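Local coordinates for probable secreted solute-binding lipoprotein (Streptomyces coelicolor, PDB 3I3V) that probably serves as the extracellular solute-binding lipoprotein of a membrane transport system, at residues C[83-88]-C[289-294]; C[133-138]-C[155-160]; C[161-166]-C[240-245]. One frame throughout, in Å; residues are numbered along the deposited sequence.

Contact 1: C[83-88]-C[289-294]; sequences GATVDV and GFWISP
The indole of W291 meets T85 at its edge, on the benzo side, although the closest carbon approach there is too short to be trusted. Another edge is fixed from elsewhere, where NE1 donates to the carbonyl of V70, while the ring of W79 packs edge-to-face with the indole. The hydroxyl OG1 of T85 is buried by the contact and finds no polar partner in the model, though this rotamer is uncertain. A single backbone hydrogen bond joins the segments, V86 N to I292 O at 3.1 Å, entering almost along the C=O axis. Around it the branches of V86 divide the work. CG2 lies beside the acceptor O of I292 and reaches I292 CB at 4.1 Å, whereas CG1, anti to the carbonyl carbon (chi1 -57°), runs alongside the P294 ring in the opposite sense, 4.2 Å from P294 CG. Farther along, V88 CG2 touches I292 CD1, also at 4.2 Å. The example illustrates how a loop can close the side of an edge strand with one bond and a line of apolar contacts. Strand 289-292 pairs on its other side with strand 67-70, S293 caps the following helix through G296 N while also bonding A65 O, and helix 300-310 packs on I292; the loop itself runs from helix 79-82, ended by a Schellman motif at G83, into helix 89-93.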
loop_
_atom_site.group_PDB
_atom_site.type_symbol
_atom_site.label_atom_id
_atom_site.label_comp_id
_atom_site.label_asym_id
_atom_site.label_seq_id
_atom_site.Cartn_x
_atom_site.Cartn_y
_atom_site.Cartn_z
ATOM N N GLY C 83 -55.999 3.162 4.375
ATOM C CA GLY C 83 -55.059 3.989 3.642
ATOM C C GLY C 83 -55.127 5.487 3.883
ATOM O O GLY C 83 -54.648 6.265 3.053
ATOM N N ALA C 84 -55.721 5.924 4.991
ATOM C CA ALA C 84 -55.756 7.364 5.266
ATOM C C ALA C 84 -54.321 7.739 5.661
ATOM O O ALA C 84 -53.902 8.900 5.592
ATOM C CB ALA C 84 -56.721 7.670 6.407
ATOM N N THR C 85 -53.570 6.707 6.033
ATOM C CA THR C 85 -52.184 6.832 6.456
ATOM C C THR C 85 -51.390 5.641 5.883
ATOM O O THR C 85 -51.868 4.514 5.920
ATOM C CB THR C 85 -52.159 6.871 7.999
ATOM O OG1 THR C 85 -51.842 8.202 8.422
ATOM C CG2 THR C 85 -51.192 5.878 8.561
ATOM N N VAL C 86 -50.190 5.882 5.355
ATOM C CA VAL C 86 -49.411 4.799 4.750
ATOM C C VAL C 86 -48.564 3.939 5.698
ATOM O O VAL C 86 -48.218 4.362 6.808
ATOM C CB VAL C 86 -48.480 5.329 3.612
ATOM C CG1 VAL C 86 -49.309 6.043 2.546
ATOM C CG2 VAL C 86 -47.417 6.261 4.180
ATOM N N ASP C 87 -48.245 2.725 5.243
ATOM C CA ASP C 87 -47.429 1.786 6.010
ATOM C C ASP C 87 -46.075 2.447 6.185
ATOM O O ASP C 87 -45.451 2.875 5.215
ATOM C CB ASP C 87 -47.251 0.461 5.262
ATOM C CG ASP C 87 -46.449 -0.565 6.066
ATOM O OD1 ASP C 87 -45.905 -0.204 7.134
ATOM O OD2 ASP C 87 -46.360 -1.735 5.631
ATOM N N VAL C 88 -45.621 2.516 7.428
ATOM C CA VAL C 88 -44.366 3.157 7.741
ATOM C C VAL C 88 -43.180 2.192 7.884
ATOM O O VAL C 88 -42.033 2.632 7.983
ATOM C CB VAL C 88 -44.553 4.035 9.010
ATOM C CG1 VAL C 88 -43.711 3.539 10.161
ATOM C CG2 VAL C 88 -44.250 5.467 8.680
ATOM N N GLY C 289 -47.499 9.457 18.166
ATOM C CA GLY C 289 -46.534 8.883 17.246
ATOM C C GLY C 289 -46.570 9.677 15.950
ATOM O O GLY C 289 -47.482 10.491 15.763
ATOM N N PHE C 290 -45.593 9.451 15.066
ATOM C CA PHE C 290 -45.510 10.154 13.779
ATOM C C PHE C 290 -46.153 9.348 12.639
ATOM O O PHE C 290 -45.719 8.235 12.339
ATOM C CB PHE C 290 -44.035 10.426 13.411
ATOM C CG PHE C 290 -43.344 11.430 14.310
ATOM C CD1 PHE C 290 -43.551 12.797 14.149
ATOM C CD2 PHE C 290 -42.466 11.001 15.311
ATOM C CE1 PHE C 290 -42.890 13.731 14.967
ATOM C CE2 PHE C 290 -41.809 11.927 16.127
ATOM C CZ PHE C 290 -42.022 13.295 15.951
ATOM N N TRP C 291 -47.173 9.913 11.995
ATOM C CA TRP C 291 -47.833 9.225 10.891
ATOM C C TRP C 291 -47.524 9.957 9.589
ATOM O O TRP C 291 -47.361 11.180 9.586
ATOM C CB TRP C 291 -49.353 9.187 11.093
ATOM C CG TRP C 291 -49.803 8.584 12.388
ATOM C CD1 TRP C 291 -49.524 9.038 13.647
ATOM C CD2 TRP C 291 -50.669 7.450 12.554
ATOM N NE1 TRP C 291 -50.167 8.265 14.584
ATOM C CE2 TRP C 291 -50.877 7.285 13.943
ATOM C CE3 TRP C 291 -51.291 6.562 11.665
ATOM C CZ2 TRP C 291 -51.683 6.267 14.463
ATOM C CZ3 TRP C 291 -52.091 5.553 12.181
ATOM C CH2 TRP C 291 -52.282 5.414 13.567
ATOM N N ILE C 292 -47.438 9.218 8.484
ATOM C CA ILE C 292 -47.167 9.856 7.200
ATOM C C ILE C 292 -48.367 9.715 6.271
ATOM O O ILE C 292 -48.869 8.620 6.055
ATOM C CB ILE C 292 -45.927 9.258 6.510
ATOM C CG1 ILE C 292 -44.697 9.458 7.400
ATOM C CG2 ILE C 292 -45.714 9.931 5.147
ATOM C CD1 ILE C 292 -43.394 9.067 6.736
ATOM N N SER C 293 -48.821 10.833 5.718
ATOM C CA SER C 293 -49.971 10.811 4.825
ATOM C C SER C 293 -49.543 10.630 3.381
ATOM O O SER C 293 -48.358 10.723 3.060
ATOM C CB SER C 293 -50.739 12.116 4.931
ATOM O OG SER C 293 -49.951 13.167 4.401
ATOM N N PRO C 294 -50.502 10.336 2.488
ATOM C CA PRO C 294 -50.113 10.173 1.082
ATOM C C PRO C 294 -49.491 11.472 0.567
ATOM O O PRO C 294 -48.566 11.445 -0.236
ATOM C CB PRO C 294 -51.433 9.822 0.404
ATOM C CG PRO C 294 -52.090 8.945 1.457
ATOM C CD PRO C 294 -51.829 9.744 2.740
#

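Contact 2: C[133-138]-C[155-160]; sequences ALLDRA and RKLRAK
The backbones of A138 and L157 come within 5.2 Å, CA to CA, where the axes of helix segments 133-138 and 155-159 cross at 83°, 8.9 Å apart. Such a nearly perpendicular crossing confines contact to a small patch, and here a small residue occupies its centre. The methyl of A138 points at the second helix and lies 3.9 Å from L157 CA, with L157 CD2 also at 3.9 Å from A138 CB. With CG anti to the carbonyl carbon (chi1 -77°), L157 sets both methyls beside L135 CD2, CD1 nearer at 4.1 Å, and CD2 also approaches L134 O at 3.8 Å. Lysine methylenes flank the patch on its exposed side. K156 lays CB, CG and CD along A138 O, CB nearest at 3.7 Å, before its amino end departs, while K160, bent at chi2 and chi3, lays CG against A138 CA at 3.7 Å. No hydrogen bond crosses, so the join rests on packing alone. On the side facing the sheet, L134 and L157 both reach A243 of strand 242-246, and L157 also packs on P164 of strand 163-166; the two helices thus cover neighbouring strands, while R158 turns to a salt bridge with D223.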
loop_
_atom_site.group_PDB
_atom_site.type_symbol
_atom_site.label_atom_id
_atom_site.label_comp_id
_atom_site.label_asym_id
_atom_site.label_seq_id
_atom_site.Cartn_x
_atom_site.Cartn_y
_atom_site.Cartn_z
ATOM N N ALA C 133 -41.334 8.464 54.352
ATOM C CA ALA C 133 -41.546 9.169 55.603
ATOM C C ALA C 133 -42.761 8.589 56.313
ATOM O O ALA C 133 -42.740 8.381 57.525
ATOM C CB ALA C 133 -41.754 10.648 55.340
ATOM N N LEU C 134 -43.821 8.317 55.559
ATOM C CA LEU C 134 -45.037 7.769 56.151
ATOM C C LEU C 134 -44.925 6.278 56.485
ATOM O O LEU C 134 -45.516 5.818 57.461
ATOM C CB LEU C 134 -46.236 8.036 55.233
ATOM C CG LEU C 134 -46.771 9.479 55.228
ATOM C CD1 LEU C 134 -47.488 9.778 56.526
ATOM C CD2 LEU C 134 -45.622 10.457 55.041
ATOM N N LEU C 135 -44.176 5.523 55.685
ATOM C CA LEU C 135 -44.000 4.101 55.964
ATOM C C LEU C 135 -43.167 3.969 57.239
ATOM O O LEU C 135 -43.337 3.017 58.008
ATOM C CB LEU C 135 -43.296 3.384 54.806
ATOM C CG LEU C 135 -44.082 3.159 53.504
ATOM C CD1 LEU C 135 -43.225 2.382 52.510
ATOM C CD2 LEU C 135 -45.371 2.409 53.805
ATOM N N ASP C 136 -42.275 4.935 57.459
ATOM C CA ASP C 136 -41.427 4.947 58.644
ATOM C C ASP C 136 -42.249 5.263 59.889
ATOM O O ASP C 136 -42.095 4.597 60.910
ATOM C CB ASP C 136 -40.296 5.976 58.505
ATOM C CG ASP C 136 -39.133 5.470 57.653
ATOM O OD1 ASP C 136 -39.002 4.243 57.452
ATOM O OD2 ASP C 136 -38.330 6.309 57.196
ATOM N N ARG C 137 -43.116 6.270 59.813
ATOM C CA ARG C 137 -43.950 6.624 60.958
ATOM C C ARG C 137 -44.793 5.428 61.394
ATOM O O ARG C 137 -45.089 5.258 62.577
ATOM C CB ARG C 137 -44.918 7.765 60.626
ATOM C CG ARG C 137 -44.323 9.008 59.993
ATOM C CD ARG C 137 -45.334 10.163 60.064
ATOM N NE ARG C 137 -45.184 11.145 58.985
ATOM C CZ ARG C 137 -44.079 11.847 58.740
ATOM N NH1 ARG C 137 -43.002 11.686 59.501
ATOM N NH2 ARG C 137 -44.051 12.712 57.729
ATOM N N ALA C 138 -45.181 4.603 60.424
ATOM C CA ALA C 138 -46.024 3.441 60.686
ATOM C C ALA C 138 -45.278 2.204 61.163
ATOM O O ALA C 138 -45.883 1.281 61.708
ATOM C CB ALA C 138 -46.835 3.107 59.438
ATOM N N ARG C 155 -52.321 -2.272 57.234
ATOM C CA ARG C 155 -52.770 -2.343 58.621
ATOM C C ARG C 155 -51.964 -1.371 59.480
ATOM O O ARG C 155 -52.527 -0.514 60.162
ATOM C CB ARG C 155 -52.599 -3.764 59.161
ATOM C CG ARG C 155 -53.709 -4.715 58.776
ATOM C CD ARG C 155 -55.030 -4.244 59.374
ATOM N NE ARG C 155 -55.896 -3.657 58.362
ATOM C CZ ARG C 155 -57.011 -2.980 58.618
ATOM N NH1 ARG C 155 -57.414 -2.783 59.869
ATOM N NH2 ARG C 155 -57.735 -2.511 57.610
ATOM N N LYS C 156 -50.642 -1.505 59.436
ATOM C CA LYS C 156 -49.774 -0.624 60.209
ATOM C C LYS C 156 -50.061 0.842 59.915
ATOM O O LYS C 156 -50.181 1.648 60.835
ATOM C CB LYS C 156 -48.305 -0.934 59.921
ATOM C CG LYS C 156 -47.804 -2.207 60.590
ATOM C CD LYS C 156 -46.298 -2.337 60.432
ATOM C CE LYS C 156 -45.662 -3.044 61.630
ATOM N NZ LYS C 156 -46.126 -4.449 61.776
ATOM N N LEU C 157 -50.174 1.178 58.631
ATOM C CA LEU C 157 -50.463 2.549 58.210
ATOM C C LEU C 157 -51.774 3.076 58.797
ATOM O O LEU C 157 -51.825 4.178 59.333
ATOM C CB LEU C 157 -50.516 2.628 56.683
ATOM C CG LEU C 157 -49.186 2.623 55.927
ATOM C CD1 LEU C 157 -49.416 2.241 54.473
ATOM C CD2 LEU C 157 -48.548 4.009 56.015
ATOM N N ARG C 158 -52.837 2.291 58.686
ATOM C CA ARG C 158 -54.138 2.698 59.219
ATOM C C ARG C 158 -54.094 2.882 60.740
ATOM O O ARG C 158 -54.808 3.722 61.286
ATOM C CB ARG C 158 -55.212 1.659 58.853
ATOM C CG ARG C 158 -55.815 1.812 57.466
ATOM C CD ARG C 158 -56.687 0.616 57.141
ATOM N NE ARG C 158 -57.358 0.728 55.850
ATOM C CZ ARG C 158 -58.450 1.454 55.634
ATOM N NH1 ARG C 158 -59.009 2.139 56.620
ATOM N NH2 ARG C 158 -58.984 1.491 54.426
ATOM N N ALA C 159 -53.251 2.096 61.412
ATOM C CA ALA C 159 -53.111 2.164 62.867
ATOM C C ALA C 159 -52.616 3.525 63.342
ATOM O O ALA C 159 -52.924 3.940 64.458
ATOM C CB ALA C 159 -52.168 1.068 63.358
ATOM N N LYS C 160 -51.844 4.210 62.500
ATOM C CA LYS C 160 -51.333 5.529 62.845
ATOM C C LYS C 160 -52.254 6.579 62.237
ATOM O O LYS C 160 -51.964 7.775 62.270
ATOM C CB LYS C 160 -49.908 5.722 62.315
ATOM C CG LYS C 160 -48.927 4.615 62.698
ATOM C CD LYS C 160 -48.889 4.343 64.204
ATOM C CE LYS C 160 -48.452 5.561 65.002
ATOM N NZ LYS C 160 -48.416 5.254 66.462
#

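Contact 3: C[161-166]-C[240-245]; sequences GIAPVT and EEAAVQ
Four good backbone hydrogen bonds and one weak one join A163, P164 and T166 to E241, A243 and V244, pairing two parallel strands within the mixed sheet of one lobe of a periplasmic-binding-protein fold. A163 N donates to E241 O at 2.9 Å in the carbonyl plane, and T166 N to V244 O at 3.0 Å with the straightest N-H...O angle, 169°. Between these, A243 N binds A163 O at 3.0 Å and V244 N binds P164 O at 2.9 Å, the latter donor tilted 29° from the carbonyl plane. Consecutive amides of 243 and 244 thus point toward the same strand, as the chain turns a corner at A243; the weak bond runs from A243 N to P164 O. The case shows how a parallel pairing can absorb an irregularity while its register, A163 with A242 and V165 with V244, is kept. On one face the methyls of A163 and A242 touch, and T166 CB lies 3.7 Å from A242 CB; helix 230-238 packs there through M233 and Q236. The other face carries V165 and V244, which cross obliquely, with V128 and Y130 of strand 122-131 against V244. At the outer end I162 CG2 rests on E241 O at 3.6 Å. Within the valine pair, V165 CG2, anti to its own carbonyl carbon, meets V244 CB at 3.8 Å.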
loop_
_atom_site.group_PDB
_atom_site.type_symbol
_atom_site.label_atom_id
_atom_site.label_comp_id
_atom_site.label_asym_id
_atom_site.label_seq_id
_atom_site.Cartn_x
_atom_site.Cartn_y
_atom_site.Cartn_z
ATOM N N GLY C 161 -53.363 6.115 61.671
ATOM C CA GLY C 161 -54.328 7.017 61.067
ATOM C C GLY C 161 -53.938 7.524 59.694
ATOM O O GLY C 161 -54.419 8.577 59.260
ATOM N N ILE C 162 -53.073 6.783 59.008
ATOM C CA ILE C 162 -52.625 7.164 57.672
ATOM C C ILE C 162 -53.233 6.226 56.622
ATOM O O ILE C 162 -53.134 5.003 56.731
ATOM C CB ILE C 162 -51.090 7.103 57.566
ATOM C CG1 ILE C 162 -50.459 7.929 58.695
ATOM C CG2 ILE C 162 -50.651 7.598 56.198
ATOM C CD1 ILE C 162 -48.943 7.820 58.784
ATOM N N ALA C 163 -53.870 6.801 55.611
ATOM C CA ALA C 163 -54.482 5.999 54.565
ATOM C C ALA C 163 -53.379 5.270 53.805
ATOM O O ALA C 163 -52.293 5.810 53.612
ATOM C CB ALA C 163 -55.288 6.890 53.619
ATOM N N PRO C 164 -53.638 4.018 53.394
ATOM C CA PRO C 164 -52.668 3.205 52.653
ATOM C C PRO C 164 -52.582 3.570 51.168
ATOM O O PRO C 164 -51.859 4.510 50.811
ATOM C CB PRO C 164 -53.157 1.777 52.899
ATOM C CG PRO C 164 -54.631 1.950 53.003
ATOM C CD PRO C 164 -54.762 3.188 53.863
ATOM N N VAL C 165 -53.288 2.843 50.302
ATOM C CA VAL C 165 -53.247 3.156 48.870
ATOM C C VAL C 165 -54.414 4.062 48.482
ATOM O O VAL C 165 -55.576 3.747 48.737
ATOM C CB VAL C 165 -53.308 1.884 47.959
ATOM C CG1 VAL C 165 -53.159 2.286 46.506
ATOM C CG2 VAL C 165 -52.202 0.912 48.313
ATOM N N THR C 166 -54.106 5.198 47.875
ATOM C CA THR C 166 -55.160 6.100 47.448
ATOM C C THR C 166 -55.340 5.949 45.935
ATOM O O THR C 166 -54.369 5.828 45.187
ATOM C CB THR C 166 -54.822 7.563 47.793
ATOM O OG1 THR C 166 -55.897 8.417 47.379
ATOM C CG2 THR C 166 -53.532 7.988 47.109
ATOM N N GLU C 240 -49.827 14.212 51.950
ATOM C CA GLU C 240 -49.363 13.090 52.740
ATOM C C GLU C 240 -50.400 12.528 53.702
ATOM O O GLU C 240 -50.106 12.291 54.875
ATOM C CB GLU C 240 -48.096 13.475 53.510
ATOM C CG GLU C 240 -46.914 13.811 52.617
ATOM C CD GLU C 240 -45.666 14.154 53.404
ATOM O OE1 GLU C 240 -45.711 15.114 54.196
ATOM O OE2 GLU C 240 -44.638 13.467 53.234
ATOM N N GLU C 241 -51.618 12.323 53.206
ATOM C CA GLU C 241 -52.677 11.733 54.017
ATOM C C GLU C 241 -52.725 10.236 53.686
ATOM O O GLU C 241 -53.260 9.435 54.448
ATOM C CB GLU C 241 -54.025 12.400 53.727
ATOM C CG GLU C 241 -54.082 13.867 54.140
ATOM C CD GLU C 241 -53.771 14.086 55.622
ATOM O OE1 GLU C 241 -54.407 13.425 56.475
ATOM O OE2 GLU C 241 -52.896 14.924 55.937
ATOM N N ALA C 242 -52.161 9.876 52.536
ATOM C CA ALA C 242 -52.088 8.479 52.104
ATOM C C ALA C 242 -50.634 8.271 51.699
ATOM O O ALA C 242 -50.008 9.178 51.170
ATOM C CB ALA C 242 -53.018 8.221 50.927
ATOM N N ALA C 243 -50.106 7.076 51.940
ATOM C CA ALA C 243 -48.708 6.780 51.655
ATOM C C ALA C 243 -48.379 6.081 50.338
ATOM O O ALA C 243 -47.220 6.061 49.925
ATOM C CB ALA C 243 -48.131 5.974 52.806
ATOM N N VAL C 244 -49.367 5.490 49.675
ATOM C CA VAL C 244 -49.077 4.801 48.421
ATOM C C VAL C 244 -49.980 5.271 47.297
ATOM O O VAL C 244 -51.162 5.553 47.504
ATOM C CB VAL C 244 -49.226 3.279 48.553
ATOM C CG1 VAL C 244 -48.758 2.600 47.260
ATOM C CG2 VAL C 244 -48.416 2.775 49.737
ATOM N N GLN C 245 -49.423 5.339 46.095
ATOM C CA GLN C 245 -50.198 5.785 44.956
ATOM C C GLN C 245 -49.656 5.270 43.646
ATOM O O GLN C 245 -48.478 5.457 43.350
ATOM C CB GLN C 245 -50.200 7.310 44.896
ATOM C CG GLN C 245 -50.906 7.867 43.689
ATOM C CD GLN C 245 -50.644 9.349 43.497
ATOM O OE1 GLN C 245 -51.507 10.085 43.020
ATOM N NE2 GLN C 245 -49.449 9.789 43.862
#

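From the N terminus, the chain first passes through 83-88, whose partner 289-294 comes some 200 residues later, so contact 1 closes a long loop that contains the other two. Inside it, contact 2 closes a short loop between helices 132-138 and 147-159, and the chain then runs straight into 161-166, where contact 3 opens; its partner 240-245 arrives after a largely helical excursion. Contacts 2 and 3 are therefore in series, uncrossed, and they touch: L134 CB packs on A243 CB at 3.7 Å, placing the helix pair against the strand pair. Contact 1 lies on the opposite side of the chain's centre, its centre about 45 Å from that of contact 3, at the edge of a separate four-stranded sheet.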